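Local coordinates for protein citrate synthase (Metallosphaera sedula, PDB 6ABX) that probably condenses acetyl-CoA with oxaloacetate to give citrate and free CoA, feeding carbon into the tricarboxylic acid cycle, at residues A[232-237]-A[283-288]. Numbering follows the deposited sequence.
Sequences DNVEKY and FEIANR
The guanidinium of Arg288 has the backbone N of Asp232 over one face, 4.0 Å off its plane and nearer the border of the group than its centre, while the carboxylate of Glu235 sits at its edge. That edge contact is a salt bridge, Glu235 OE1 to Arg288 NH1 at 2.8 Å, with the carboxylate plane turned 51° from the guanidinium. The second oxygen, Glu235 OE2, stays 3.3 Å from Arg288 NH1, so both oxygens crowd the same nitrogen instead of pairing with two. On the other terminal nitrogen, Asp232 OD1 makes a longer salt bridge to Arg288 NH2 at 3.4 Å, its carboxylate tilted 61°. Glu235 gets there because its chain bends at chi2 (69°), folding the carboxylate back toward Asp232. Val234 and Glu235 lie on helix 234-243, Arg288 midway along helix 277-297; the contact thus joins two helices of the largely helical citrate synthase fold, near its periphery, with Val234 about 8 Å from the acetyl-CoA-binding Leu248, side chain to side chain. Beneath the charges the packing is apolar: both methyls of Val234 lie against Arg288 CB, and Val234 CG2 also meets Ile285 CG2 at 4.0 Å. Val289 and Ile292, further along helix 277-297, and Ile228 of helix 220-228 also touch Val234, while Pro231 packs on Ile285 and Arg288. Putting an alanine at Arg288 would probably leave Asp232 and Glu235 as neighbouring negative charges without their shared counterion.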
ATOM      1  N   ASP A 232      32.726  -3.422 -28.169  1.00 25.62           N
ATOM      2  CA  ASP A 232      34.188  -3.266 -27.973  1.00 28.61           C
ATOM      3  C   ASP A 232      34.489  -2.377 -26.761  1.00 25.36           C
ATOM      4  O   ASP A 232      35.627  -2.444 -26.215  1.00 23.97           O
ATOM      5  CB  ASP A 232      34.872  -2.649 -29.199  1.00 32.29           C
ATOM      6  CG  ASP A 232      35.134  -3.641 -30.325  1.00 41.08           C
ATOM      7  OD1 ASP A 232      35.054  -4.858 -30.073  1.00 45.34           O
ATOM      8  OD2 ASP A 232      35.438  -3.184 -31.447  1.00 54.03           O
ATOM      9  N   ASN A 233      33.497  -1.591 -26.320  1.00 22.00           N
ATOM     10  CA  ASN A 233      33.630  -0.746 -25.164  1.00 20.96           C
ATOM     11  C   ASN A 233      33.230  -1.464 -23.853  1.00 17.39           C
ATOM     12  O   ASN A 233      33.285  -0.816 -22.813  1.00 18.66           O
ATOM     13  CB  ASN A 233      32.787   0.515 -25.315  1.00 21.43           C
ATOM     14  CG  ASN A 233      33.075   1.612 -24.314  1.00 23.79           C
ATOM     15  OD1 ASN A 233      34.236   1.915 -24.017  1.00 25.51           O
ATOM     16  ND2 ASN A 233      32.038   2.239 -23.780  1.00 22.12           N
ATOM     17  N   VAL A 234      32.849  -2.747 -23.862  1.00 15.57           N
ATOM     18  CA  VAL A 234      32.342  -3.356 -22.650  1.00 15.85           C
ATOM     19  C   VAL A 234      33.415  -3.433 -21.537  1.00 16.07           C
ATOM     20  O   VAL A 234      33.161  -3.071 -20.362  1.00 15.22           O
ATOM     21  CB  VAL A 234      31.801  -4.756 -22.938  1.00 15.80           C
ATOM     22  CG1 VAL A 234      31.708  -5.575 -21.678  1.00 15.99           C
ATOM     23  CG2 VAL A 234      30.479  -4.663 -23.677  1.00 17.22           C
ATOM     24  N   GLU A 235      34.621  -3.910 -21.901  1.00 16.90           N
ATOM     25  CA  GLU A 235      35.655  -4.160 -20.886  1.00 17.80           C
ATOM     26  C   GLU A 235      36.044  -2.825 -20.224  1.00 15.60           C
ATOM     27  O   GLU A 235      36.246  -2.756 -18.979  1.00 16.31           O
ATOM     28  CB  GLU A 235      36.819  -4.927 -21.508  1.00 22.33           C
ATOM     29  CG  GLU A 235      36.373  -6.257 -22.109  1.00 29.90           C
ATOM     30  CD  GLU A 235      35.492  -6.288 -23.381  1.00 36.33           C
ATOM     31  OE1 GLU A 235      34.830  -7.348 -23.590  1.00 52.43           O
ATOM     32  OE2 GLU A 235      35.432  -5.288 -24.199  1.00 32.58           O
ATOM     33  N   LYS A 236      36.167  -1.781 -21.039  1.00 15.85           N
ATOM     34  CA  LYS A 236      36.529  -0.446 -20.552  1.00 18.12           C
ATOM     35  C   LYS A 236      35.446   0.143 -19.649  1.00 16.73           C
ATOM     36  O   LYS A 236      35.731   0.690 -18.593  1.00 17.18           O
ATOM     37  CB  LYS A 236      36.876   0.483 -21.712  1.00 22.59           C
ATOM     38  CG  LYS A 236      38.203   0.092 -22.353  1.00 30.73           C
ATOM     39  CD  LYS A 236      38.907   1.178 -23.149  1.00 36.30           C
ATOM     40  CE  LYS A 236      40.429   1.054 -23.097  1.00 40.00           C
ATOM     41  NZ  LYS A 236      41.007   1.904 -22.014  1.00 40.52           N
ATOM     42  N   TYR A 237      34.181   0.021 -20.052  1.00 15.39           N
ATOM     43  CA  TYR A 237      33.085   0.589 -19.258  1.00 16.20           C
ATOM     44  C   TYR A 237      32.993  -0.117 -17.894  1.00 14.40           C
ATOM     45  O   TYR A 237      32.761   0.535 -16.857  1.00 15.14           O
ATOM     46  CB  TYR A 237      31.779   0.476 -20.039  1.00 15.75           C
ATOM     47  CG  TYR A 237      30.561   1.016 -19.325  1.00 16.21           C
ATOM     48  CD1 TYR A 237      29.899   0.205 -18.430  1.00 18.00           C
ATOM     49  CD2 TYR A 237      30.064   2.289 -19.571  1.00 18.12           C
ATOM     50  CE1 TYR A 237      28.734   0.625 -17.804  1.00 19.49           C
ATOM     51  CE2 TYR A 237      28.904   2.731 -18.953  1.00 19.43           C
ATOM     52  CZ  TYR A 237      28.267   1.906 -18.034  1.00 19.94           C
ATOM     53  OH  TYR A 237      27.117   2.291 -17.401  1.00 24.13           O
ATOM     54  N   PHE A 283      22.113  -6.656 -27.305  1.00 17.81           N
ATOM     55  CA  PHE A 283      22.257  -8.004 -26.818  1.00 20.28           C
ATOM     56  C   PHE A 283      23.720  -8.474 -26.800  1.00 18.21           C
ATOM     57  O   PHE A 283      24.082  -9.207 -25.896  1.00 19.28           O
ATOM     58  CB  PHE A 283      21.403  -8.991 -27.618  1.00 22.62           C
ATOM     59  CG  PHE A 283      20.019  -9.110 -27.047  1.00 24.44           C
ATOM     60  CD1 PHE A 283      19.792  -9.965 -25.980  1.00 27.36           C
ATOM     61  CD2 PHE A 283      18.968  -8.355 -27.549  1.00 29.45           C
ATOM     62  CE1 PHE A 283      18.524 -10.052 -25.435  1.00 27.55           C
ATOM     63  CE2 PHE A 283      17.703  -8.436 -26.989  1.00 26.74           C
ATOM     64  CZ  PHE A 283      17.491  -9.295 -25.937  1.00 27.65           C
ATOM     65  N   GLU A 284      24.490  -8.137 -27.830  1.00 21.27           N
ATOM     66  CA  GLU A 284      25.937  -8.459 -27.861  1.00 22.40           C
ATOM     67  C   GLU A 284      26.598  -7.851 -26.619  1.00 20.28           C
ATOM     68  O   GLU A 284      27.357  -8.556 -25.907  1.00 19.29           O
ATOM     69  CB  GLU A 284      26.566  -7.940 -29.154  1.00 29.11           C
ATOM     70  CG  GLU A 284      26.081  -8.700 -30.376  1.00 35.99           C
ATOM     71  CD  GLU A 284      26.509  -8.176 -31.740  1.00 44.68           C
ATOM     72  OE1 GLU A 284      27.158  -7.105 -31.806  1.00 47.22           O
ATOM     73  OE2 GLU A 284      26.173  -8.841 -32.746  1.00 49.24           O
ATOM     74  N   ILE A 285      26.290  -6.576 -26.373  1.00 19.07           N
ATOM     75  CA  ILE A 285      26.797  -5.859 -25.177  1.00 18.54           C
ATOM     76  C   ILE A 285      26.422  -6.615 -23.911  1.00 17.38           C
ATOM     77  O   ILE A 285      27.270  -6.902 -23.049  1.00 16.06           O
ATOM     78  CB  ILE A 285      26.335  -4.401 -25.164  1.00 18.03           C
ATOM     79  CG1 ILE A 285      26.983  -3.608 -26.293  1.00 19.52           C
ATOM     80  CG2 ILE A 285      26.560  -3.778 -23.794  1.00 17.95           C
ATOM     81  CD1 ILE A 285      26.393  -2.262 -26.506  1.00 19.49           C
ATOM     82  N   ALA A 286      25.132  -6.963 -23.746  1.00 17.01           N
ATOM     83  CA  ALA A 286      24.674  -7.602 -22.540  1.00 15.88           C
ATOM     84  C   ALA A 286      25.393  -8.946 -22.298  1.00 16.27           C
ATOM     85  O   ALA A 286      25.795  -9.298 -21.178  1.00 16.62           O
ATOM     86  CB  ALA A 286      23.159  -7.773 -22.634  1.00 16.94           C
ATOM     87  N   ASN A 287      25.564  -9.719 -23.363  1.00 17.77           N
ATOM     88  CA  ASN A 287      26.186 -11.015 -23.285  1.00 21.18           C
ATOM     89  C   ASN A 287      27.645 -10.885 -22.825  1.00 18.56           C
ATOM     90  O   ASN A 287      28.092 -11.658 -21.951  1.00 18.93           O
ATOM     91  CB  ASN A 287      26.020 -11.773 -24.603  1.00 23.92           C
ATOM     92  CG  ASN A 287      24.599 -12.307 -24.730  1.00 32.75           C
ATOM     93  OD1 ASN A 287      23.839 -12.397 -23.741  1.00 36.73           O
ATOM     94  ND2 ASN A 287      24.229 -12.676 -25.942  1.00 38.54           N
ATOM     95  N   ARG A 288      28.354  -9.902 -23.387  1.00 19.32           N
ATOM     96  CA  ARG A 288      29.736  -9.637 -22.963  1.00 21.41           C
ATOM     97  C   ARG A 288      29.811  -9.181 -21.512  1.00 18.40           C
ATOM     98  O   ARG A 288      30.682  -9.656 -20.769  1.00 18.20           O
ATOM     99  CB  ARG A 288      30.433  -8.642 -23.887  1.00 23.29           C
ATOM    100  CG  ARG A 288      30.769  -9.209 -25.249  1.00 31.45           C
ATOM    101  CD  ARG A 288      30.872  -8.107 -26.281  1.00 36.42           C
ATOM    102  NE  ARG A 288      31.882  -8.309 -27.312  1.00 43.01           N
ATOM    103  CZ  ARG A 288      33.075  -7.701 -27.297  1.00 46.33           C
ATOM    104  NH1 ARG A 288      33.610  -7.290 -26.150  1.00 47.27           N
ATOM    105  NH2 ARG A 288      33.705  -7.484 -28.432  1.00 43.85           N
TER